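Local coordinates for PHD finger protein 3 (Homo sapiens, PDB 6IC9) that reads the phosphorylated C-terminal domain of RNA polymerase II through its SPOC domain and regulates neuronal gene expression, at residues A[18-21]-A[25-28]; A[52-57]-A[95-100]; A[12-17]-A[39-44]; A[59-64]-A[102-107]. One frame throughout, in Å; residues are numbered along the deposited sequence.

Overall arrangement
All four contacts belong to the SPOC domain and reach one mixed beta-sheet. Interaction 1 pairs strands 15-21 and 25-35, and interaction 3 tethers the segment leading into strand 15-21 to helix 41-44, their centres about 16 Å apart. Interactions 2 and 4 lie on the same side of the chain's centre, about 9 Å apart between centres, and share the pairing of strands 48-55 and 104-107, with Ile55 N 2.9 Å from Tyr104 O. Met21 links interaction 1 to interaction 2, its CE 3.6 Å from Tyr97 CE2. The bound phosphopeptide lies against interactions 1, 2 and 4; Arg54 NH2 of interaction 2 hydrogen-bonds to a modified side chain of it.

Interaction 1: residues A[18-21]-A[25-28]; sequences FINM and AKFV
Residues Phe18-Met21 and Ala25-Val28 run antiparallel, their axes 4.7 Å apart at 178°, with Ile19/Phe27 and Met21/Ala25 as hydrogen-bonded pairs and Phe18/Val28 and Asn20/Lys26 as non-hydrogen-bonded pairs. Each hydrogen-bonded pair is closed by two reciprocal N-H to O bonds; the shortest, from Met21 N to Ala25 O, measures 2.8 Å. Between them the CA of Lys26 comes to 3.2 Å from Ile19 O, a CA-H...O contact.

The side chains divide between two faces. On the face of Phe18, Asn20, Lys26 and Val28, the methyl CG2 of Val28 sits over the Phe18 ring, 3.4 Å from Phe18 CE2, in a CH-pi contact 29° off the ring normal. The extended Lys26 chain runs past both neighbours on the other strand: its CD meets Asn20 ND2 at 3.8 Å, while CE comes obliquely to Phe18 CE2. Its ammonium is too distant from that ring for more than a weak cation-pi attraction.

On the other face Phe27 has CG between its backbone N and carbonyl carbon (chi1 53°), which brings the ring beside Ile19, the two side chains pointing the same way. Ile19 CB lies over the ring, 3.9 Å from Phe27 CZ, and Leu94 of helix 85-101 packs on Ile19. Met21 leads away from Ala25 toward that same helix and also packs against the bound peptide. Alternating pairs and a three-residue connection define a beta hairpin, here strands 15-21 and 25-35 of the SPOC beta-sheet, with helix 85-101 against one face.

Interaction 2: residues A[52-57]-A[95-100]; sequences GGRISP and FAYFSS
Arg54 meets Tyr97 and Phe98 through different parts of its side chain. Near the root, Arg54 CB abuts the edge of the Phe98 ring, 3.8 Å from CE1 and close to the ring plane. Further out the chain is extended from CG to NE, so it continues past Phe98 toward the phenol of Tyr97. There Arg54 NH1 donates a hydrogen bond of 2.9 Å to Tyr97 OH; the N-H...O angle of 136° makes it bent, and the oxygen is tilted 23° from the guanidinium plane. Arg54 CD flanks the same oxygen at 3.6 Å. The two side chains cross at about a right angle, yet guanidinium and phenol planes differ by just 26°.

This joins strand 48-55 to helix 85-101 of the SPOC domain, beside a classic beta bulge in which Gly52 and Gly53 both face Val106. It is also part of the phosphopeptide site: Arg54 NH2 hydrogen-bonds to a modified side chain of the peptide, while Tyr97 packs against a polar one. NE is hydrogen-bonded as well, so all three guanidinium nitrogens are held, which probably restricts rotation of the group. Phe98 is buried, with Tyr97 CD2 over the centre of one ring face, 3.5 Å above the Phe98 ring plane.

Interaction 3: residues A[12-17]-A[39-44]; sequences NFIWKG and EYLTED
Ile14 reaches across to Leu41 by the single branch that runs from CB through CG1 to CD1. At CB the chain turns with CG1 between the backbone N and the carbonyl carbon (chi1 56°), and a second bend (chi2 84°) swings CD1 toward the helix. CB, CG1 and CG2 all remain beyond 4.2 Å of the 39-44 segment, so the terminal methyl does the touching: Ile14 CD1 lies 3.6 Å from both Leu41 CB and Leu41 CD1, wedged against the root and one branch of the leucine. Leu41 also packs on Cys76 and Val78 of strand 73-82.

The backbone of the same residue supplies the polar half. Thr42 OG1 donates to Ile14 O at 2.6 Å, a short bond with the hydroxyl tilted 19° from the carbonyl plane. Next along the chain, the indole edge of Trp15 approaches Thr42 O, CD1 standing 4.3 Å away, whereas Trp15 NE1 is hydrogen-bonded to Pro46 O. One methyl contact and one side-chain-to-backbone bond thus fasten the short helix 41-44 to the segment leading into strand 15-21, a short helix packed against a strand of the SPOC beta-sheet.

Interaction 4: residues A[59-64]-A[102-107]; sequences TVWDYV and KRYGVA
With CG anti to the carbonyl carbon in both Trp61 and Tyr104, each with chi1 near -62°, the indole leaves helix 57-70 toward strand 104-107 and the phenol reaches back to meet it. The two side chains cross at about a right angle, and the five-membered ring of Trp61 stands at 82° to the Tyr104 ring, an oblique pair with centroids 5.6 Å apart.

Their polar ends meet directly. Trp61 NE1 donates to Tyr104 OH at 3.0 Å, a bent bond, the N-H...O angle being 137° and the oxygen lying a little out of the indole plane. The hydroxyl also sits 3.4 Å from Trp61 CZ2, so it rests along the indole margin from the pyrrole nitrogen to the benzo ring. Relative to the Tyr104 ring, Trp61 NE1 lies at the edge, near the plane, and the ring carbon Tyr104 CE2 packs against Trp61 CZ2 at 3.8 Å.

One helix position earlier, Val60 meets the phenol obliquely on the side nearer the backbone: its CG2 is 3.9 Å from Tyr104 CD2, with CB and CG1 close behind. The tyrosine is therefore touched along one side by an aliphatic branch near its root and an indole near its hydroxyl. Ile55 of strand 48-55 packs on both Val60 and Tyr104, while Pro129 contacts both aromatic residues. Tyr104 is buried, and the indole N-H supplies a polar partner for its phenol oxygen within an otherwise largely apolar join; the bond should help to fix the orientation of both rings between helix and sheet.

Interaction 1: residues A[18-21]-A[25-28]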
loop_
_atom_site.group_PDB
_atom_site.type_symbol
_atom_site.label_atom_id
_atom_site.label_comp_id
_atom_site.label_asym_id
_atom_site.label_seq_id
_atom_site.Cartn_x
_atom_site.Cartn_y
_atom_site.Cartn_z
ATOM N N PHE A 18 -8.068 4.315 9.177
ATOM C CA PHE A 18 -8.383 5.240 8.087
ATOM C C PHE A 18 -7.236 5.259 7.078
ATOM O O PHE A 18 -6.063 5.146 7.441
ATOM C CB PHE A 18 -8.566 6.668 8.609
ATOM C CG PHE A 18 -9.854 6.852 9.317
ATOM C CD1 PHE A 18 -9.963 6.461 10.648
ATOM C CD2 PHE A 18 -10.995 7.290 8.635
ATOM C CE1 PHE A 18 -11.198 6.607 11.340
ATOM C CE2 PHE A 18 -12.244 7.453 9.344
ATOM C CZ PHE A 18 -12.334 7.070 10.682
ATOM N N ILE A 19 -7.587 5.531 5.827
ATOM C CA ILE A 19 -6.678 6.125 4.875
ATOM C C ILE A 19 -7.146 7.543 4.614
ATOM O O ILE A 19 -8.329 7.778 4.341
ATOM C CB ILE A 19 -6.627 5.303 3.577
ATOM C CG1 ILE A 19 -5.971 3.945 3.886
ATOM C CG2 ILE A 19 -5.878 6.101 2.521
ATOM C CD1 ILE A 19 -5.881 2.997 2.613
ATOM N N ASN A 20 -6.225 8.484 4.660
ATOM C CA ASN A 20 -6.615 9.889 4.606
ATOM C C ASN A 20 -5.717 10.588 3.607
ATOM O O ASN A 20 -4.528 10.771 3.874
ATOM C CB ASN A 20 -6.521 10.545 5.996
ATOM C CG ASN A 20 -7.111 11.949 6.000
ATOM O OD1 ASN A 20 -7.392 12.488 4.935
ATOM N ND2 ASN A 20 -7.334 12.525 7.197
ATOM N N MET A 21 -6.272 10.972 2.447
ATOM C CA MET A 21 -5.529 11.779 1.483
ATOM C C MET A 21 -6.198 13.138 1.420
ATOM O O MET A 21 -7.265 13.276 0.809
ATOM C CB MET A 21 -5.490 11.145 0.079
ATOM C CG MET A 21 -4.565 11.926 -0.857
ATOM S SD MET A 21 -4.303 11.176 -2.450
ATOM C CE MET A 21 -3.121 12.267 -3.240
ATOM N N ALA A 25 -9.746 12.019 -0.421
ATOM C CA ALA A 25 -10.600 10.945 0.066
ATOM C C ALA A 25 -10.165 10.601 1.476
ATOM O O ALA A 25 -8.972 10.697 1.794
ATOM C CB ALA A 25 -10.484 9.694 -0.841
ATOM N N LYS A 26 -11.123 10.221 2.312
ATOM C CA LYS A 26 -10.819 9.702 3.644
ATOM C C LYS A 26 -11.824 8.611 3.955
ATOM O O LYS A 26 -13.027 8.839 3.824
ATOM C CB LYS A 26 -10.848 10.816 4.714
ATOM C CG LYS A 26 -10.956 10.340 6.126
ATOM C CD LYS A 26 -11.028 11.537 7.109
ATOM C CE LYS A 26 -11.444 11.066 8.517
ATOM N NZ LYS A 26 -11.667 12.278 9.399
ATOM N N PHE A 27 -11.354 7.431 4.375
ATOM C CA PHE A 27 -12.321 6.363 4.609
ATOM C C PHE A 27 -11.730 5.347 5.565
ATOM O O PHE A 27 -10.515 5.296 5.766
ATOM C CB PHE A 27 -12.735 5.704 3.294
ATOM C CG PHE A 27 -11.562 5.226 2.458
ATOM C CD1 PHE A 27 -10.908 6.108 1.576
ATOM C CD2 PHE A 27 -11.072 3.956 2.621
ATOM C CE1 PHE A 27 -9.799 5.671 0.790
ATOM C CE2 PHE A 27 -9.938 3.515 1.821
ATOM C CZ PHE A 27 -9.324 4.416 0.957
ATOM N N VAL A 28 -12.612 4.512 6.113
ATOM C CA VAL A 28 -12.250 3.395 6.986
ATOM C C VAL A 28 -12.075 2.160 6.127
ATOM O O VAL A 28 -12.876 1.881 5.230
ATOM C CB VAL A 28 -13.311 3.128 8.058
ATOM C CG1 VAL A 28 -12.825 2.020 9.023
ATOM C CG2 VAL A 28 -13.602 4.423 8.788
#

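Interaction 2: residues A[52-57]-A[95-100]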
loop_
_atom_site.group_PDB
_atom_site.type_symbol
_atom_site.label_atom_id
_atom_site.label_comp_id
_atom_site.label_asym_id
_atom_site.label_seq_id
_atom_site.Cartn_x
_atom_site.Cartn_y
_atom_site.Cartn_z
ATOM N N GLY A 52 0.684 11.428 1.818
ATOM C CA GLY A 52 1.418 12.664 1.677
ATOM C C GLY A 52 1.811 13.056 0.289
ATOM O O GLY A 52 2.311 14.165 0.089
ATOM N N GLY A 53 1.668 12.173 -0.687
ATOM C CA GLY A 53 2.154 12.512 -2.005
ATOM C C GLY A 53 2.040 11.350 -2.958
ATOM O O GLY A 53 1.431 10.310 -2.654
ATOM N N ARG A 54 2.633 11.542 -4.112
ATOM C CA ARG A 54 2.529 10.541 -5.151
ATOM C C ARG A 54 3.888 10.318 -5.779
ATOM O O ARG A 54 4.789 11.175 -5.726
ATOM C CB ARG A 54 1.504 10.953 -6.205
ATOM C CG ARG A 54 1.843 12.262 -6.844
ATOM C CD ARG A 54 0.667 12.892 -7.597
ATOM N NE ARG A 54 1.135 14.107 -8.264
ATOM C CZ ARG A 54 0.337 15.025 -8.806
ATOM N NH1 ARG A 54 -0.985 14.884 -8.755
ATOM N NH2 ARG A 54 0.865 16.080 -9.431
ATOM N N ILE A 55 4.047 9.148 -6.381
ATOM C CA ILE A 55 5.370 8.758 -6.855
ATOM C C ILE A 55 5.210 7.887 -8.100
ATOM O O ILE A 55 4.233 7.149 -8.238
ATOM C CB ILE A 55 6.124 8.031 -5.700
ATOM C CG1 ILE A 55 7.626 7.833 -6.022
ATOM C CG2 ILE A 55 5.422 6.689 -5.320
ATOM C CD1 ILE A 55 8.445 7.282 -4.775
ATOM N N SER A 56 6.189 7.958 -9.006
ATOM C CA SER A 56 6.160 7.146 -10.212
ATOM C C SER A 56 6.349 5.662 -9.883
ATOM O O SER A 56 7.156 5.318 -9.018
ATOM C CB SER A 56 7.255 7.634 -11.147
ATOM O OG SER A 56 7.741 6.562 -11.899
ATOM N N PRO A 57 5.597 4.764 -10.520
ATOM C CA PRO A 57 5.762 3.330 -10.216
ATOM C C PRO A 57 7.167 2.815 -10.498
ATOM O O PRO A 57 7.685 2.009 -9.730
ATOM C CB PRO A 57 4.718 2.653 -11.123
ATOM C CG PRO A 57 3.631 3.726 -11.251
ATOM C CD PRO A 57 4.408 5.033 -11.354
ATOM N N PHE A 95 -8.766 5.173 -5.468
ATOM C CA PHE A 95 -8.310 4.292 -6.556
ATOM C C PHE A 95 -8.218 5.057 -7.890
ATOM O O PHE A 95 -7.211 4.992 -8.586
ATOM C CB PHE A 95 -9.290 3.121 -6.734
ATOM C CG PHE A 95 -8.926 2.248 -7.919
ATOM C CD1 PHE A 95 -9.401 2.505 -9.179
ATOM C CD2 PHE A 95 -8.022 1.227 -7.750
ATOM C CE1 PHE A 95 -9.012 1.706 -10.280
ATOM C CE2 PHE A 95 -7.633 0.428 -8.847
ATOM C CZ PHE A 95 -8.134 0.678 -10.092
ATOM N N ALA A 96 -9.286 5.776 -8.250
ATOM C CA ALA A 96 -9.318 6.510 -9.516
ATOM C C ALA A 96 -8.258 7.607 -9.557
ATOM O O ALA A 96 -7.664 7.881 -10.622
ATOM C CB ALA A 96 -10.713 7.117 -9.754
ATOM N N TYR A 97 -8.029 8.261 -8.425
ATOM C CA TYR A 97 -7.020 9.319 -8.371
ATOM C C TYR A 97 -5.684 8.796 -8.865
ATOM O O TYR A 97 -5.032 9.402 -9.730
ATOM C CB TYR A 97 -6.885 9.845 -6.921
ATOM C CG TYR A 97 -5.790 10.892 -6.844
ATOM C CD1 TYR A 97 -6.094 12.220 -6.983
ATOM C CD2 TYR A 97 -4.430 10.519 -6.690
ATOM C CE1 TYR A 97 -5.102 13.183 -6.972
ATOM C CE2 TYR A 97 -3.424 11.465 -6.707
ATOM C CZ TYR A 97 -3.778 12.806 -6.824
ATOM O OH TYR A 97 -2.769 13.746 -6.832
ATOM N N PHE A 98 -5.227 7.687 -8.277
ATOM C CA PHE A 98 -3.909 7.169 -8.618
ATOM C C PHE A 98 -3.935 6.375 -9.914
ATOM O O PHE A 98 -2.944 6.379 -10.676
ATOM C CB PHE A 98 -3.379 6.272 -7.475
ATOM C CG PHE A 98 -2.941 7.064 -6.299
ATOM C CD1 PHE A 98 -1.834 7.888 -6.414
ATOM C CD2 PHE A 98 -3.705 7.099 -5.132
ATOM C CE1 PHE A 98 -1.439 8.703 -5.359
ATOM C CE2 PHE A 98 -3.303 7.910 -4.058
ATOM C CZ PHE A 98 -2.179 8.725 -4.193
ATOM N N SER A 99 -5.033 5.646 -10.181
ATOM C CA SER A 99 -5.076 4.858 -11.414
ATOM C C SER A 99 -4.999 5.758 -12.635
ATOM O O SER A 99 -4.254 5.472 -13.580
ATOM C CB SER A 99 -6.369 4.037 -11.470
ATOM O OG SER A 99 -6.315 3.164 -12.572
ATOM N N SER A 100 -5.751 6.858 -12.617
ATOM C CA SER A 100 -5.823 7.751 -13.777
ATOM C C SER A 100 -4.482 8.420 -14.048
ATOM O O SER A 100 -4.070 8.556 -15.207
ATOM C CB SER A 100 -6.924 8.813 -13.558
ATOM O OG SER A 100 -6.683 9.670 -12.427
#

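Interaction 3: residues A[12-17]-A[39-44]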
loop_
_atom_site.group_PDB
_atom_site.type_symbol
_atom_site.label_atom_id
_atom_site.label_comp_id
_atom_site.label_asym_id
_atom_site.label_seq_id
_atom_site.Cartn_x
_atom_site.Cartn_y
_atom_site.Cartn_z
ATOM N N ASN A 12 -10.231 -12.098 10.043
ATOM C CA ASN A 12 -8.814 -12.304 9.789
ATOM C C ASN A 12 -8.190 -11.096 9.057
ATOM O O ASN A 12 -7.185 -11.235 8.353
ATOM C CB ASN A 12 -8.579 -13.606 8.996
ATOM C CG ASN A 12 -9.352 -13.664 7.666
ATOM O OD1 ASN A 12 -8.747 -13.609 6.588
ATOM N ND2 ASN A 12 -10.683 -13.815 7.738
ATOM N N PHE A 13 -8.776 -9.912 9.236
ATOM C CA PHE A 13 -8.068 -8.693 8.859
ATOM C C PHE A 13 -6.970 -8.401 9.872
ATOM O O PHE A 13 -7.117 -8.658 11.076
ATOM C CB PHE A 13 -9.029 -7.490 8.746
ATOM C CG PHE A 13 -9.758 -7.104 10.041
ATOM C CD1 PHE A 13 -9.194 -6.235 10.940
ATOM C CD2 PHE A 13 -11.040 -7.571 10.292
ATOM C CE1 PHE A 13 -9.865 -5.870 12.109
ATOM C CE2 PHE A 13 -11.728 -7.228 11.449
ATOM C CZ PHE A 13 -11.138 -6.363 12.363
ATOM N N ILE A 14 -5.857 -7.842 9.388
ATOM C CA ILE A 14 -4.733 -7.556 10.276
ATOM C C ILE A 14 -4.685 -6.107 10.785
ATOM O O ILE A 14 -3.864 -5.802 11.673
ATOM C CB ILE A 14 -3.403 -7.938 9.592
ATOM C CG1 ILE A 14 -3.263 -7.216 8.262
ATOM C CG2 ILE A 14 -3.446 -9.392 9.222
ATOM C CD1 ILE A 14 -2.706 -5.813 8.375
ATOM N N TRP A 15 -5.516 -5.209 10.264
ATOM C CA TRP A 15 -5.542 -3.821 10.735
ATOM C C TRP A 15 -6.821 -3.174 10.230
ATOM O O TRP A 15 -7.298 -3.519 9.149
ATOM C CB TRP A 15 -4.326 -3.040 10.218
ATOM C CG TRP A 15 -4.345 -1.538 10.385
ATOM C CD1 TRP A 15 -3.867 -0.813 11.454
ATOM C CD2 TRP A 15 -4.846 -0.566 9.435
ATOM N NE1 TRP A 15 -4.027 0.524 11.215
ATOM C CE2 TRP A 15 -4.589 0.710 9.977
ATOM C CE3 TRP A 15 -5.411 -0.662 8.152
ATOM C CZ2 TRP A 15 -4.948 1.895 9.320
ATOM C CZ3 TRP A 15 -5.774 0.548 7.475
ATOM C CH2 TRP A 15 -5.545 1.800 8.078
ATOM N N LYS A 16 -7.392 -2.275 11.034
ATOM C CA LYS A 16 -8.581 -1.512 10.636
ATOM C C LYS A 16 -8.307 -0.071 10.992
ATOM O O LYS A 16 -7.892 0.228 12.120
ATOM C CB LYS A 16 -9.874 -1.977 11.350
ATOM C CG LYS A 16 -11.141 -1.233 10.916
ATOM C CD LYS A 16 -12.262 -1.574 11.933
ATOM C CE LYS A 16 -13.532 -0.826 11.695
ATOM N NZ LYS A 16 -14.508 -1.022 12.847
ATOM N N GLY A 17 -8.449 0.819 10.034
ATOM C CA GLY A 17 -8.100 2.195 10.320
ATOM C C GLY A 17 -8.462 3.047 9.129
ATOM O O GLY A 17 -9.117 2.573 8.206
ATOM N N GLU A 39 2.969 -10.208 10.154
ATOM C CA GLU A 39 3.096 -10.255 11.606
ATOM C C GLU A 39 3.342 -8.850 12.137
ATOM O O GLU A 39 4.140 -8.089 11.571
ATOM C CB GLU A 39 4.243 -11.195 12.013
ATOM C CG GLU A 39 5.620 -10.670 11.546
ATOM C CD GLU A 39 6.779 -11.668 11.688
ATOM O OE1 GLU A 39 7.940 -11.233 11.549
ATOM O OE2 GLU A 39 6.546 -12.867 11.925
ATOM N N TYR A 40 2.614 -8.490 13.194
ATOM C CA TYR A 40 2.782 -7.235 13.925
ATOM C C TYR A 40 2.260 -6.015 13.182
ATOM O O TYR A 40 2.463 -4.882 13.662
ATOM C CB TYR A 40 4.245 -6.971 14.302
ATOM C CG TYR A 40 4.948 -8.145 14.946
ATOM C CD1 TYR A 40 6.080 -8.702 14.364
ATOM C CD2 TYR A 40 4.459 -8.712 16.132
ATOM C CE1 TYR A 40 6.732 -9.787 14.951
ATOM C CE2 TYR A 40 5.105 -9.789 16.727
ATOM C CZ TYR A 40 6.242 -10.326 16.132
ATOM O OH TYR A 40 6.897 -11.398 16.712
ATOM N N LEU A 41 1.605 -6.191 12.027
ATOM C CA LEU A 41 1.127 -5.018 11.308
ATOM C C LEU A 41 0.120 -4.230 12.133
ATOM O O LEU A 41 0.051 -3.006 12.019
ATOM C CB LEU A 41 0.525 -5.432 9.958
ATOM C CG LEU A 41 1.538 -5.526 8.821
ATOM C CD1 LEU A 41 0.772 -5.903 7.545
ATOM C CD2 LEU A 41 2.353 -4.215 8.653
ATOM N N THR A 42 -0.644 -4.908 12.988
ATOM C CA THR A 42 -1.623 -4.207 13.814
ATOM C C THR A 42 -0.969 -3.136 14.678
ATOM O O THR A 42 -1.551 -2.066 14.901
ATOM C CB THR A 42 -2.358 -5.226 14.675
ATOM O OG1 THR A 42 -2.659 -6.377 13.871
ATOM C CG2 THR A 42 -3.639 -4.611 15.229
ATOM N N GLU A 43 0.260 -3.394 15.152
ATOM C CA GLU A 43 0.991 -2.441 15.991
ATOM C C GLU A 43 1.814 -1.459 15.187
ATOM O O GLU A 43 2.183 -0.402 15.701
ATOM C CB GLU A 43 1.947 -3.198 16.942
ATOM C CG GLU A 43 1.290 -4.377 17.588
ATOM C CD GLU A 43 2.276 -5.439 18.057
ATOM O OE1 GLU A 43 3.466 -5.128 18.308
ATOM O OE2 GLU A 43 1.837 -6.595 18.157
ATOM N N ASP A 44 2.109 -1.779 13.945
ATOM C CA ASP A 44 3.032 -0.992 13.147
ATOM C C ASP A 44 2.340 0.013 12.228
ATOM O O ASP A 44 3.032 0.797 11.575
ATOM C CB ASP A 44 3.873 -1.935 12.270
ATOM C CG ASP A 44 4.965 -2.670 13.052
ATOM O OD1 ASP A 44 5.188 -2.324 14.235
ATOM O OD2 ASP A 44 5.595 -3.587 12.455
#

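Interaction 4: residues A[59-64]-A[102-107]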
loop_
_atom_site.group_PDB
_atom_site.type_symbol
_atom_site.label_atom_id
_atom_site.label_comp_id
_atom_site.label_asym_id
_atom_site.label_seq_id
_atom_site.Cartn_x
_atom_site.Cartn_y
_atom_site.Cartn_z
ATOM N N THR A 59 9.967 4.370 -10.132
ATOM C CA THR A 59 10.832 4.758 -9.015
ATOM C C THR A 59 10.673 3.788 -7.850
ATOM O O THR A 59 11.665 3.356 -7.255
ATOM C CB THR A 59 10.530 6.199 -8.581
ATOM O OG1 THR A 59 10.733 7.074 -9.700
ATOM C CG2 THR A 59 11.481 6.644 -7.444
ATOM N N VAL A 60 9.428 3.430 -7.512
ATOM C CA VAL A 60 9.197 2.432 -6.465
ATOM C C VAL A 60 9.846 1.099 -6.824
ATOM O O VAL A 60 10.463 0.458 -5.974
ATOM C CB VAL A 60 7.690 2.278 -6.228
ATOM C CG1 VAL A 60 7.402 1.085 -5.253
ATOM C CG2 VAL A 60 7.208 3.579 -5.585
ATOM N N TRP A 61 9.645 0.613 -8.063
ATOM C CA TRP A 61 10.179 -0.723 -8.380
ATOM C C TRP A 61 11.707 -0.732 -8.442
ATOM O O TRP A 61 12.320 -1.716 -8.045
ATOM C CB TRP A 61 9.564 -1.257 -9.687
ATOM C CG TRP A 61 8.054 -1.387 -9.508
ATOM C CD1 TRP A 61 7.089 -0.841 -10.293
ATOM C CD2 TRP A 61 7.364 -2.072 -8.446
ATOM N NE1 TRP A 61 5.849 -1.154 -9.804
ATOM C CE2 TRP A 61 5.987 -1.887 -8.661
ATOM C CE3 TRP A 61 7.786 -2.798 -7.316
ATOM C CZ2 TRP A 61 5.008 -2.423 -7.803
ATOM C CZ3 TRP A 61 6.824 -3.340 -6.461
ATOM C CH2 TRP A 61 5.444 -3.144 -6.714
ATOM N N ASP A 62 12.337 0.347 -8.894
ATOM C CA ASP A 62 13.797 0.437 -8.784
ATOM C C ASP A 62 14.246 0.380 -7.322
ATOM O O ASP A 62 15.166 -0.358 -6.965
ATOM C CB ASP A 62 14.290 1.734 -9.422
ATOM C CG ASP A 62 14.131 1.744 -10.928
ATOM O OD1 ASP A 62 14.292 2.822 -11.546
ATOM O OD2 ASP A 62 13.801 0.690 -11.485
ATOM N N TYR A 63 13.552 1.123 -6.444
ATOM C CA TYR A 63 13.870 1.118 -5.025
ATOM C C TYR A 63 13.651 -0.257 -4.408
ATOM O O TYR A 63 14.459 -0.730 -3.586
ATOM C CB TYR A 63 12.979 2.178 -4.359
ATOM C CG TYR A 63 13.048 2.241 -2.882
ATOM C CD1 TYR A 63 11.874 2.241 -2.123
ATOM C CD2 TYR A 63 14.273 2.309 -2.224
ATOM C CE1 TYR A 63 11.907 2.327 -0.729
ATOM C CE2 TYR A 63 14.319 2.402 -0.811
ATOM C CZ TYR A 63 13.147 2.399 -0.087
ATOM O OH TYR A 63 13.188 2.505 1.276
ATOM N N VAL A 64 12.545 -0.916 -4.771
ATOM C CA VAL A 64 12.257 -2.225 -4.200
ATOM C C VAL A 64 13.365 -3.211 -4.586
ATOM O O VAL A 64 13.783 -4.053 -3.778
ATOM C CB VAL A 64 10.866 -2.723 -4.667
ATOM C CG1 VAL A 64 10.732 -4.248 -4.466
ATOM C CG2 VAL A 64 9.695 -1.972 -3.946
ATOM N N LYS A 102 -1.497 7.143 -13.154
ATOM C CA LYS A 102 -0.434 6.146 -13.198
ATOM C C LYS A 102 0.627 6.499 -12.166
ATOM O O LYS A 102 1.812 6.664 -12.475
ATOM C CB LYS A 102 0.175 6.029 -14.602
ATOM C CG LYS A 102 -0.869 5.687 -15.667
ATOM C CD LYS A 102 -0.268 5.771 -17.080
ATOM C CE LYS A 102 -1.328 5.431 -18.134
ATOM N NZ LYS A 102 -1.795 4.027 -17.931
ATOM N N ARG A 103 0.162 6.680 -10.927
ATOM C CA ARG A 103 1.050 6.968 -9.814
ATOM C C ARG A 103 0.713 5.995 -8.699
ATOM O O ARG A 103 -0.362 5.384 -8.682
ATOM C CB ARG A 103 0.893 8.436 -9.304
ATOM C CG ARG A 103 1.339 9.527 -10.343
ATOM C CD ARG A 103 2.849 9.489 -10.556
ATOM N NE ARG A 103 3.323 10.560 -11.442
ATOM C CZ ARG A 103 3.429 10.433 -12.765
ATOM N NH1 ARG A 103 3.054 9.311 -13.346
ATOM N NH2 ARG A 103 3.876 11.433 -13.520
ATOM N N TYR A 104 1.630 5.903 -7.748
ATOM C CA TYR A 104 1.346 5.300 -6.458
ATOM C C TYR A 104 1.260 6.393 -5.391
ATOM O O TYR A 104 1.854 7.471 -5.516
ATOM C CB TYR A 104 2.439 4.285 -6.049
ATOM C CG TYR A 104 2.598 3.083 -6.972
ATOM C CD1 TYR A 104 1.592 2.731 -7.927
ATOM C CD2 TYR A 104 3.746 2.283 -6.893
ATOM C CE1 TYR A 104 1.770 1.642 -8.793
ATOM C CE2 TYR A 104 3.905 1.171 -7.754
ATOM C CZ TYR A 104 2.911 0.869 -8.689
ATOM O OH TYR A 104 3.050 -0.222 -9.528
ATOM N N GLY A 105 0.569 6.091 -4.300
ATOM C CA GLY A 105 0.538 7.004 -3.150
ATOM C C GLY A 105 1.705 6.719 -2.211
ATOM O O GLY A 105 2.148 5.569 -2.076
ATOM N N VAL A 106 2.151 7.757 -1.496
ATOM C CA VAL A 106 3.226 7.644 -0.494
ATOM C C VAL A 106 2.672 7.996 0.880
ATOM O O VAL A 106 2.136 9.099 1.067
ATOM C CB VAL A 106 4.409 8.566 -0.834
ATOM C CG1 VAL A 106 5.559 8.294 0.167
ATOM C CG2 VAL A 106 4.878 8.304 -2.294
ATOM N N ALA A 107 2.794 7.066 1.844
ATOM C CA ALA A 107 2.396 7.370 3.219
ATOM C C ALA A 107 3.405 8.321 3.854
ATOM O O ALA A 107 4.623 8.170 3.689
ATOM C CB ALA A 107 2.284 6.080 4.080
#